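Local coordinates for protein galactose mutarotase related enzyme (Lactobacillus acidophilus, PDB 3DCD) that is of unproven function but probably binds carbohydrate and may act as an isomerase of the aldose 1-epimerase (galactose mutarotase) family, at residues F33-Q36 and I41-R44; N58-Y63 and T67-Q72; L95-E100 and P106-F111; N147-H152 and E157-D162. All coordinates share one frame; numbering follows the deposited sequence.

Contact 1 of 4, residues F33-Q36 and I41-R44; sequences FMWQ and IWGR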
# COMPACT_ATOMS: atom_id res chain seq x y z
N PHE A 33 0.98 -15.37 4.59
CA PHE A 33 0.68 -14.61 3.37
C PHE A 33 1.59 -13.42 3.13
O PHE A 33 1.78 -13.02 1.99
CB PHE A 33 -0.80 -14.20 3.33
CG PHE A 33 -1.72 -15.37 3.16
CD1 PHE A 33 -2.00 -15.86 1.88
CD2 PHE A 33 -2.26 -16.02 4.26
CE1 PHE A 33 -2.84 -16.98 1.71
CE2 PHE A 33 -3.10 -17.13 4.10
CZ PHE A 33 -3.38 -17.61 2.82
N MSE A 34 2.16 -12.88 4.20
CA MSE A 34 2.95 -11.66 4.11
C MSE A 34 4.44 -11.93 3.92
O MSE A 34 5.02 -12.78 4.62
CB MSE A 34 2.79 -10.80 5.36
CG MSE A 34 1.36 -10.51 5.73
SE MSE A 34 0.28 -9.70 4.28
CE MSE A 34 1.35 -8.14 3.92
N TRP A 35 5.03 -11.20 2.98
CA TRP A 35 6.48 -11.11 2.81
C TRP A 35 7.16 -10.82 4.14
O TRP A 35 6.73 -9.94 4.90
CB TRP A 35 6.79 -10.02 1.78
CG TRP A 35 8.25 -9.61 1.68
CD1 TRP A 35 8.78 -8.41 2.05
CD2 TRP A 35 9.32 -10.37 1.13
NE1 TRP A 35 10.13 -8.37 1.78
CE2 TRP A 35 10.49 -9.56 1.21
CE3 TRP A 35 9.42 -11.65 0.58
CZ2 TRP A 35 11.73 -10.01 0.77
CZ3 TRP A 35 10.68 -12.09 0.15
CH2 TRP A 35 11.80 -11.26 0.24
N GLN A 36 8.23 -11.57 4.44
CA GLN A 36 8.84 -11.53 5.78
C GLN A 36 10.05 -10.61 5.89
O GLN A 36 10.87 -10.74 6.80
CB GLN A 36 9.14 -12.94 6.29
CG GLN A 36 7.86 -13.69 6.63
CD GLN A 36 7.05 -12.93 7.68
OE1 GLN A 36 7.54 -12.67 8.78
NE2 GLN A 36 5.81 -12.55 7.33
N ILE A 41 16.82 -8.24 0.33
CA ILE A 41 15.98 -7.93 -0.83
C ILE A 41 15.18 -6.64 -0.60
O ILE A 41 15.28 -5.67 -1.38
CB ILE A 41 14.97 -9.08 -1.12
CG1 ILE A 41 15.69 -10.44 -1.29
CG2 ILE A 41 14.08 -8.75 -2.32
CD1 ILE A 41 16.60 -10.54 -2.52
N TRP A 42 14.37 -6.66 0.45
CA TRP A 42 13.50 -5.52 0.79
C TRP A 42 13.07 -5.68 2.24
O TRP A 42 12.30 -6.58 2.57
CB TRP A 42 12.28 -5.46 -0.17
CG TRP A 42 11.32 -4.33 0.20
CD1 TRP A 42 11.63 -3.02 0.41
CD2 TRP A 42 9.90 -4.44 0.42
NE1 TRP A 42 10.50 -2.29 0.73
CE2 TRP A 42 9.42 -3.14 0.74
CE3 TRP A 42 8.98 -5.50 0.36
CZ2 TRP A 42 8.09 -2.89 1.04
CZ3 TRP A 42 7.65 -5.24 0.64
CH2 TRP A 42 7.21 -3.94 0.97
N GLY A 43 13.62 -4.84 3.12
CA GLY A 43 13.52 -5.06 4.55
C GLY A 43 12.29 -4.47 5.21
O GLY A 43 12.36 -3.99 6.35
N ARG A 44 11.17 -4.48 4.48
CA ARG A 44 9.87 -4.07 5.06
C ARG A 44 8.85 -5.15 4.73
O ARG A 44 9.09 -5.96 3.85
CB ARG A 44 9.43 -2.69 4.52
CG ARG A 44 10.39 -1.57 4.96
CD ARG A 44 9.89 -0.16 4.62
NE ARG A 44 10.87 0.85 5.05
CZ ARG A 44 11.00 1.32 6.30
NH1 ARG A 44 10.22 0.88 7.28
NH2 ARG A 44 11.94 2.23 6.56

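Contact 2 of 4, residues N58-Y63 and T67-Q72; sequences NDEYTY and TYHLGQ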
# COMPACT_ATOMS: atom_id res chain seq x y z
N ASN A 58 14.17 15.33 -5.84
CA ASN A 58 15.19 15.82 -4.90
C ASN A 58 14.79 15.65 -3.43
O ASN A 58 15.36 16.29 -2.55
CB ASN A 58 15.53 17.28 -5.23
CG ASN A 58 16.22 17.42 -6.57
OD1 ASN A 58 17.13 16.66 -6.89
ND2 ASN A 58 15.78 18.39 -7.37
N ASP A 59 13.81 14.78 -3.19
CA ASP A 59 13.23 14.55 -1.86
C ASP A 59 12.87 15.85 -1.15
O ASP A 59 13.12 16.00 0.04
CB ASP A 59 14.17 13.70 -0.98
CG ASP A 59 14.50 12.38 -1.63
OD1 ASP A 59 13.55 11.63 -1.94
OD2 ASP A 59 15.70 12.10 -1.85
N GLU A 60 12.27 16.79 -1.89
CA GLU A 60 11.93 18.08 -1.33
C GLU A 60 10.71 18.72 -2.00
O GLU A 60 10.32 18.36 -3.10
CB GLU A 60 13.14 19.03 -1.35
CG GLU A 60 13.54 19.48 -2.74
CD GLU A 60 14.73 20.43 -2.75
OE1 GLU A 60 15.63 20.31 -1.88
OE2 GLU A 60 14.77 21.28 -3.65
N TYR A 61 10.12 19.67 -1.29
CA TYR A 61 9.00 20.43 -1.79
C TYR A 61 9.03 21.79 -1.13
O TYR A 61 9.75 22.00 -0.15
CB TYR A 61 7.68 19.72 -1.51
CG TYR A 61 7.31 19.60 -0.03
CD1 TYR A 61 6.55 20.59 0.60
CD2 TYR A 61 7.69 18.48 0.72
CE1 TYR A 61 6.20 20.49 1.94
CE2 TYR A 61 7.33 18.36 2.06
CZ TYR A 61 6.59 19.37 2.66
OH TYR A 61 6.24 19.27 3.99
N THR A 62 8.25 22.72 -1.67
CA THR A 62 8.09 24.02 -1.03
C THR A 62 6.64 24.18 -0.61
O THR A 62 5.73 23.64 -1.24
CB THR A 62 8.54 25.22 -1.91
OG1 THR A 62 7.74 25.29 -3.11
CG2 THR A 62 10.02 25.10 -2.28
N TYR A 63 6.44 24.91 0.48
CA TYR A 63 5.10 25.26 0.89
C TYR A 63 5.17 26.65 1.45
O TYR A 63 6.00 26.93 2.32
CB TYR A 63 4.56 24.28 1.93
CG TYR A 63 3.18 24.63 2.43
CD1 TYR A 63 2.06 24.52 1.60
CD2 TYR A 63 2.99 25.08 3.73
CE1 TYR A 63 0.80 24.84 2.05
CE2 TYR A 63 1.73 25.41 4.21
CZ TYR A 63 0.64 25.28 3.36
OH TYR A 63 -0.61 25.60 3.83
N THR A 67 11.20 25.72 2.06
CA THR A 67 11.59 24.39 1.57
C THR A 67 11.63 23.35 2.69
O THR A 67 12.20 23.59 3.75
CB THR A 67 12.95 24.41 0.82
OG1 THR A 67 12.92 25.42 -0.19
CG2 THR A 67 13.26 23.05 0.18
N TYR A 68 11.01 22.21 2.42
CA TYR A 68 10.99 21.07 3.32
C TYR A 68 11.60 19.84 2.65
O TYR A 68 11.59 19.73 1.42
CB TYR A 68 9.54 20.75 3.68
CG TYR A 68 8.87 21.85 4.44
CD1 TYR A 68 8.20 22.88 3.79
CD2 TYR A 68 8.94 21.89 5.83
CE1 TYR A 68 7.61 23.91 4.49
CE2 TYR A 68 8.33 22.91 6.54
CZ TYR A 68 7.66 23.91 5.87
OH TYR A 68 7.07 24.93 6.58
N HIS A 69 12.07 18.91 3.46
CA HIS A 69 12.74 17.71 2.98
C HIS A 69 12.03 16.47 3.52
O HIS A 69 11.87 16.30 4.73
CB HIS A 69 14.21 17.75 3.38
CG HIS A 69 14.89 19.01 2.94
ND1 HIS A 69 15.42 19.18 1.68
CD2 HIS A 69 15.05 20.20 3.58
CE1 HIS A 69 15.91 20.40 1.57
NE2 HIS A 69 15.70 21.04 2.70
N LEU A 70 11.58 15.64 2.60
CA LEU A 70 10.77 14.49 2.95
C LEU A 70 11.08 13.36 2.00
O LEU A 70 11.04 13.53 0.79
CB LEU A 70 9.27 14.85 2.87
CG LEU A 70 8.27 13.83 3.42
CD1 LEU A 70 8.55 13.55 4.91
CD2 LEU A 70 6.86 14.29 3.19
N GLY A 71 11.38 12.19 2.56
CA GLY A 71 11.77 11.04 1.77
C GLY A 71 10.60 10.29 1.17
O GLY A 71 9.42 10.54 1.51
N GLN A 72 10.93 9.36 0.28
CA GLN A 72 9.94 8.55 -0.42
C GLN A 72 8.92 7.94 0.54
O GLN A 72 9.30 7.39 1.59
CB GLN A 72 10.66 7.46 -1.21
CG GLN A 72 9.75 6.51 -1.95
CD GLN A 72 10.52 5.57 -2.85
OE1 GLN A 72 11.74 5.47 -2.79
NE2 GLN A 72 9.80 4.87 -3.72
O HOH W 1 10.85 12.08 -1.61
O HOH W 2 13.56 9.19 -0.66
O HOH W 3 15.98 16.69 0.38
O HOH W 4 5.58 26.78 5.32

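Contact 3 of 4, residues L95-E100 and P106-F111; sequences LKDNEE and PFKFEF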
# COMPACT_ATOMS: atom_id res chain seq x y z
N LEU A 95 -1.44 8.13 15.13
CA LEU A 95 -0.25 8.97 15.10
C LEU A 95 -0.67 10.44 14.98
O LEU A 95 -1.46 10.79 14.10
CB LEU A 95 0.66 8.58 13.93
CG LEU A 95 1.90 9.46 13.66
CD1 LEU A 95 2.94 9.32 14.80
CD2 LEU A 95 2.53 9.17 12.29
N LYS A 96 -0.13 11.27 15.87
CA LYS A 96 -0.31 12.70 15.79
C LYS A 96 0.99 13.35 15.36
O LYS A 96 2.07 12.76 15.49
CB LYS A 96 -0.73 13.27 17.15
CG LYS A 96 -2.10 12.79 17.64
CD LYS A 96 -2.40 13.27 19.04
CE LYS A 96 -3.74 12.72 19.49
NZ LYS A 96 -4.11 13.15 20.86
N ASP A 97 0.89 14.58 14.86
CA ASP A 97 2.06 15.39 14.59
C ASP A 97 2.86 15.60 15.86
O ASP A 97 2.32 15.63 16.97
CB ASP A 97 1.66 16.74 13.98
CG ASP A 97 0.82 17.60 14.93
OD1 ASP A 97 1.39 18.51 15.57
OD2 ASP A 97 -0.40 17.37 15.05
N ASN A 98 4.17 15.70 15.71
CA ASN A 98 5.04 16.02 16.84
C ASN A 98 6.10 17.00 16.36
O ASN A 98 6.08 17.40 15.18
CB ASN A 98 5.68 14.74 17.42
CG ASN A 98 6.33 13.87 16.35
OD1 ASN A 98 7.17 14.33 15.59
ND2 ASN A 98 5.93 12.60 16.28
N GLU A 99 7.02 17.37 17.25
CA GLU A 99 8.09 18.31 16.91
C GLU A 99 8.86 17.90 15.66
O GLU A 99 9.14 18.74 14.80
CB GLU A 99 9.04 18.52 18.10
CG GLU A 99 9.89 19.77 17.97
CD GLU A 99 10.61 20.16 19.26
OE1 GLU A 99 10.62 19.38 20.24
OE2 GLU A 99 11.18 21.26 19.28
N GLU A 100 9.14 16.60 15.54
CA GLU A 100 9.89 16.04 14.41
C GLU A 100 9.10 16.03 13.09
O GLU A 100 9.64 16.42 12.05
CB GLU A 100 10.39 14.63 14.72
CG GLU A 100 11.54 14.59 15.70
CD GLU A 100 12.67 15.52 15.28
OE1 GLU A 100 13.23 15.31 14.18
OE2 GLU A 100 12.98 16.46 16.03
N PRO A 106 4.55 20.74 7.61
CA PRO A 106 4.11 21.83 8.50
C PRO A 106 2.61 21.79 8.75
O PRO A 106 1.90 22.78 8.54
CB PRO A 106 4.49 23.09 7.71
CG PRO A 106 4.38 22.68 6.28
CD PRO A 106 4.61 21.18 6.20
N PHE A 107 2.13 20.61 9.17
CA PHE A 107 0.71 20.40 9.43
C PHE A 107 0.50 19.65 10.72
O PHE A 107 1.32 18.81 11.13
CB PHE A 107 0.05 19.65 8.27
CG PHE A 107 0.08 20.41 6.98
CD1 PHE A 107 -0.81 21.45 6.75
CD2 PHE A 107 1.03 20.10 6.01
CE1 PHE A 107 -0.78 22.16 5.56
CE2 PHE A 107 1.07 20.81 4.81
CZ PHE A 107 0.15 21.83 4.58
N LYS A 108 -0.61 19.98 11.38
CA LYS A 108 -1.06 19.24 12.54
C LYS A 108 -2.16 18.29 12.09
O LYS A 108 -3.00 18.65 11.27
CB LYS A 108 -1.59 20.21 13.60
CG LYS A 108 -0.55 21.21 14.09
CD LYS A 108 -1.09 22.10 15.21
CE LYS A 108 -1.32 21.34 16.53
NZ LYS A 108 -0.13 20.61 17.06
N PHE A 109 -2.15 17.06 12.60
CA PHE A 109 -3.09 16.05 12.13
C PHE A 109 -3.31 14.96 13.17
O PHE A 109 -2.53 14.83 14.12
CB PHE A 109 -2.56 15.40 10.83
CG PHE A 109 -1.21 14.72 11.00
CD1 PHE A 109 -0.03 15.41 10.73
CD2 PHE A 109 -1.13 13.41 11.47
CE1 PHE A 109 1.21 14.80 10.91
CE2 PHE A 109 0.11 12.79 11.66
CZ PHE A 109 1.28 13.49 11.38
N GLU A 110 -4.36 14.18 12.95
CA GLU A 110 -4.53 12.87 13.58
C GLU A 110 -4.63 11.87 12.44
O GLU A 110 -5.53 11.97 11.61
CB GLU A 110 -5.79 12.83 14.45
CG GLU A 110 -5.76 13.74 15.68
CD GLU A 110 -7.03 13.67 16.53
OE1 GLU A 110 -8.04 13.06 16.09
OE2 GLU A 110 -7.02 14.23 17.63
N PHE A 111 -3.71 10.90 12.40
CA PHE A 111 -3.71 9.85 11.37
C PHE A 111 -3.97 8.50 12.02
O PHE A 111 -3.18 8.05 12.84
CB PHE A 111 -2.36 9.82 10.64
CG PHE A 111 -2.26 8.74 9.56
CD1 PHE A 111 -3.35 8.45 8.74
CD2 PHE A 111 -1.06 8.05 9.35
CE1 PHE A 111 -3.25 7.45 7.71
CE2 PHE A 111 -0.94 7.08 8.35
CZ PHE A 111 -2.03 6.78 7.52
O HOH W 5 -1.79 17.59 17.06

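Contact 4 of 4, residues N147-H152 and E157-D162; sequences NLPTDH and EDFYFD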
# COMPACT_ATOMS: atom_id res chain seq x y z
N ASN A 147 3.72 -13.00 -0.18
CA ASN A 147 4.50 -14.16 -0.64
C ASN A 147 3.89 -14.83 -1.86
O ASN A 147 2.68 -14.91 -1.98
CB ASN A 147 4.57 -15.24 0.46
CG ASN A 147 5.40 -14.83 1.65
OD1 ASN A 147 5.11 -15.23 2.78
ND2 ASN A 147 6.46 -14.08 1.41
N LEU A 148 4.75 -15.33 -2.76
CA LEU A 148 4.33 -16.29 -3.76
C LEU A 148 4.82 -17.64 -3.25
O LEU A 148 6.03 -17.86 -3.19
CB LEU A 148 4.96 -15.98 -5.13
CG LEU A 148 4.90 -14.51 -5.58
CD1 LEU A 148 5.64 -14.35 -6.88
CD2 LEU A 148 3.45 -14.03 -5.74
N PRO A 149 3.90 -18.53 -2.84
CA PRO A 149 4.36 -19.82 -2.28
C PRO A 149 5.03 -20.70 -3.34
O PRO A 149 4.55 -20.79 -4.46
CB PRO A 149 3.07 -20.47 -1.77
CG PRO A 149 1.96 -19.74 -2.47
CD PRO A 149 2.43 -18.40 -2.87
N THR A 150 6.14 -21.31 -2.97
CA THR A 150 6.87 -22.17 -3.88
C THR A 150 7.34 -23.44 -3.16
O THR A 150 8.40 -23.99 -3.47
CB THR A 150 8.08 -21.45 -4.49
OG1 THR A 150 9.00 -21.12 -3.43
CG2 THR A 150 7.67 -20.19 -5.26
N ASP A 151 6.53 -23.91 -2.21
CA ASP A 151 6.89 -25.11 -1.42
C ASP A 151 6.53 -26.42 -2.12
O ASP A 151 6.96 -27.49 -1.70
CB ASP A 151 6.30 -25.03 -0.01
CG ASP A 151 6.99 -23.98 0.86
OD1 ASP A 151 8.09 -23.53 0.48
OD2 ASP A 151 6.44 -23.59 1.92
N HIS A 152 5.74 -26.35 -3.18
CA HIS A 152 5.34 -27.55 -3.91
C HIS A 152 5.62 -27.45 -5.41
O HIS A 152 4.79 -27.81 -6.24
CB HIS A 152 3.90 -27.93 -3.58
CG HIS A 152 3.67 -28.12 -2.11
ND1 HIS A 152 4.11 -29.23 -1.42
CD2 HIS A 152 3.11 -27.30 -1.18
CE1 HIS A 152 3.80 -29.11 -0.14
NE2 HIS A 152 3.20 -27.94 0.03
N GLU A 157 6.77 -17.44 -12.06
CA GLU A 157 6.09 -17.28 -13.36
C GLU A 157 4.81 -18.11 -13.50
O GLU A 157 4.12 -18.06 -14.54
CB GLU A 157 7.05 -17.57 -14.52
CG GLU A 157 8.21 -16.60 -14.55
CD GLU A 157 8.82 -16.49 -15.92
OE1 GLU A 157 8.13 -16.02 -16.84
OE2 GLU A 157 10.01 -16.88 -16.05
N ASP A 158 4.49 -18.88 -12.45
CA ASP A 158 3.18 -19.56 -12.39
C ASP A 158 2.13 -18.66 -11.76
O ASP A 158 0.96 -19.05 -11.72
CB ASP A 158 3.25 -20.85 -11.57
CG ASP A 158 4.22 -21.86 -12.13
OD1 ASP A 158 4.33 -21.99 -13.38
OD2 ASP A 158 4.82 -22.58 -11.30
N PHE A 159 2.54 -17.48 -11.27
CA PHE A 159 1.61 -16.55 -10.64
C PHE A 159 1.28 -15.41 -11.57
O PHE A 159 2.01 -15.10 -12.51
CB PHE A 159 2.18 -16.01 -9.32
CG PHE A 159 2.35 -17.08 -8.28
CD1 PHE A 159 3.49 -17.90 -8.28
CD2 PHE A 159 1.36 -17.31 -7.33
CE1 PHE A 159 3.64 -18.92 -7.35
CE2 PHE A 159 1.51 -18.34 -6.39
CZ PHE A 159 2.65 -19.13 -6.39
N TYR A 160 0.15 -14.77 -11.30
CA TYR A 160 -0.28 -13.66 -12.13
C TYR A 160 -1.20 -12.78 -11.32
O TYR A 160 -1.70 -13.20 -10.27
CB TYR A 160 -0.99 -14.18 -13.39
CG TYR A 160 -2.22 -15.03 -13.14
CD1 TYR A 160 -2.13 -16.42 -13.07
CD2 TYR A 160 -3.48 -14.43 -13.02
CE1 TYR A 160 -3.29 -17.21 -12.86
CE2 TYR A 160 -4.64 -15.21 -12.80
CZ TYR A 160 -4.54 -16.59 -12.72
OH TYR A 160 -5.69 -17.33 -12.52
N PHE A 161 -1.41 -11.57 -11.81
CA PHE A 161 -2.48 -10.72 -11.28
C PHE A 161 -3.52 -10.43 -12.36
O PHE A 161 -3.23 -10.43 -13.56
CB PHE A 161 -1.97 -9.44 -10.58
CG PHE A 161 -1.32 -8.43 -11.49
CD1 PHE A 161 -2.04 -7.36 -11.99
CD2 PHE A 161 0.04 -8.54 -11.82
CE1 PHE A 161 -1.45 -6.41 -12.81
CE2 PHE A 161 0.65 -7.60 -12.65
CZ PHE A 161 -0.10 -6.53 -13.15
N ASP A 162 -4.74 -10.26 -11.89
CA ASP A 162 -5.88 -10.08 -12.73
C ASP A 162 -6.73 -8.97 -12.12
O ASP A 162 -7.06 -9.01 -10.94
CB ASP A 162 -6.69 -11.37 -12.80
CG ASP A 162 -7.55 -11.45 -14.02
OD1 ASP A 162 -7.36 -10.63 -14.96
OD2 ASP A 162 -8.43 -12.33 -14.06

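Contact 1 of 4, residues F33-Q36 and I41-R44
The loop between strands 20-26 and 48-49 of this galactose mutarotase-like beta fold is drawn together by W35, whose indole N-H is held by the backbone of W42. NE1 of W35 donates to W42 O over 2.9 Å at an N-H...O angle of 161°. The acceptor lies in the indole plane, and the donor in turn lies in the carbonyl plane of W42, so the bond helps to set the rotation of the ring. The side chain reaches across the loop because CG of W35 stands opposite the backbone N (chi1 168°).

The five-membered ring of W35 also lies beside the six-membered ring of W42. The two planes are only 11° from parallel, yet they are slid apart, with centroids 5.2 Å from each other, and they barely overlap; the closest atoms are W35 CD1 and W42 CE3 at 3.4 Å. Further round the same indole, the benzo side rests against I41, whose CB comes within 3.9 Å of W35 CZ2, with CG2 also near CZ2, while the end of the side chain leads away. Y249 stacks on W35, while W240 meets W42 edge to face, which places the pair against strands 236-240 and 249-256. R44 gives its carbonyl to this cluster; its guanidinium NH2 instead bonds to OD1 of N78.

Within the first segment, NE2 of Q36 hydrogen-bonds back to M34 O at 2.8 Å and also to Q22 O, M34 being selenomethionine. At the W35 edge, R44 O sits near the ring plane, 3.1 Å from CD1.

Contact 2 of 4, residues N58-Y63 and T67-Q72
Y68 pushes its CB onto one face of the Y61 ring, the main knob and hollow of the beta hairpin made by strands 60-63 and 66-69. That CB is 3.7 Å from the ring centroid and 24° off the normal, a CH-pi contact set somewhat toward the phenol end. The two tyrosines form an antiparallel hydrogen-bonded pair: Y68 N gives to Y61 O at 2.9 Å and Y61 N to Y68 O at 3.1 Å. The Y61 ring leans across to its partner because CG lies between the backbone N and the carbonyl carbon (chi1 66°). The two rings are close to parallel but slid apart, so most of the cover over the Y61 face comes from the methylene, with CD1 of the Y68 ring reaching CE1.

L70 fills in at the Y61 rim, its CB 4.1 Å from CE2, while Y63 brings its CB up to CE1 of Y68. P106 covers both Y61 and Y68, and Y61 OH hydrogen-bonds to V104 O. On the other face of the hairpin E60 and H69 run side by side, and the CG2 methyl of T62 rests against OG1 of T67.

Beyond the strand ends, L70 N reaches D59 O at 3.0 Å from above the carbonyl plane. Two waters donate to D59 OD1; one also donates to L70 O and the other accepts from Q72 N. R55 makes a salt bridge to the same oxygen. The chemistry therefore differs between the two parts: aromatic burial on the tyrosine face, and a hydrated carboxylate at the open end of the hairpin whose negative charge is probably stabilised by the arginine.

Contact 3 of 4, residues L95-E100 and P106-F111
D97 turns its carboxylate across to K108 and F109 because CG is wedged between its own backbone N and carbonyl carbon (chi1 63°), and F109 takes the same kind of rotamer (chi1 60°), which lays its ring beneath the D97 backbone. The site lies where antiparallel strands 90-96 and 109-118 of the large beta sheet separate and the chain between them passes through helix 99-104.

At the sheet end, L95 and F111 form a hydrogen-bonded pair: F111 N to L95 O at 2.8 Å, nearly along the C=O axis, and L95 N to F111 O at 2.9 Å. Past the K96-E110 pair the ladder no longer continues by backbone alone, and D97 replaces a carbonyl with its side chain. OD2 accepts from F109 N over 3.0 Å, the donor approaching from above the carboxylate plane. OD1 uses its syn lone pair for a salt bridge to K108 NZ, also 3.0 Å, and has a second charged partner in R102 of the following helix. K108 gets there by bending at chi3 and chi4.

The F109 ring carries D97 N over one face, 3.6 Å above the plane and toward the rim, while its CE2 reaches the L95 side chain at CG. The ring also meets F50 edge to face, and F111 stacks on that same F50, so F50 packs against both F109 and F111, which are buried. N98 is the N-cap of the helix, its OD1 accepting from T101 N. In the D97 side chain, CB lies 3.7 Å from F109 CE1.

Contact 4 of 4, residues N147-H152 and E157-D162
L148 lays its CB over the centre of the F159 ring, 3.9 Å from the centroid and only 12° off the ring normal, a CH-pi contact that ties the loop after strand 136-147 to strand 159-164 in the large antiparallel beta sheet. The leucine and the phenylalanine slide past each other in opposite directions, so CD2 of L148 comes down near CG of F159 at 4.1 Å.

P149 meets the far end of the same ring. Its CD is 3.6 Å from CZ of F159 and equally far from CE2, the pyrrolidine crossing the ring at a slant. F159 stands up to this loop with CG placed opposite its own carbonyl carbon (chi1 -65°). No hydrogen bond links the two segments; the contact is a buried apolar one made by three residues.

Around it, L148 also touches L218 of strand 214-220, and F159 touches T220 of that strand, the sheet neighbour of 159-164. P149 also rests on F225 and T294. The carbonyl of P149 comes in at the ring edge, near the plane, with its O 3.2 Å from F159 CZ.

The four contacts form two neighbouring pairs. Contacts 1 and 4 have centres about 15 Å apart and meet through strand 136-147, where F33 O and N147 N lie 2.9 Å apart, a probable hydrogen bond. Contacts 2 and 3, with centres about 16 Å apart, pack directly: P106 CD lies 3.3 Å from Y61 OH, and F107 CZ lies 3.7 Å from Y63 CZ. Contacts 3 and 4 reach the same nine-stranded sheet but on opposite sides of the chain's centre, about 39 Å between centres. Contact 1 lies nearest the centre of the chain's fold, about 13 Å from it; beside it W42 meets H143, although no bound sugar marks a pocket there.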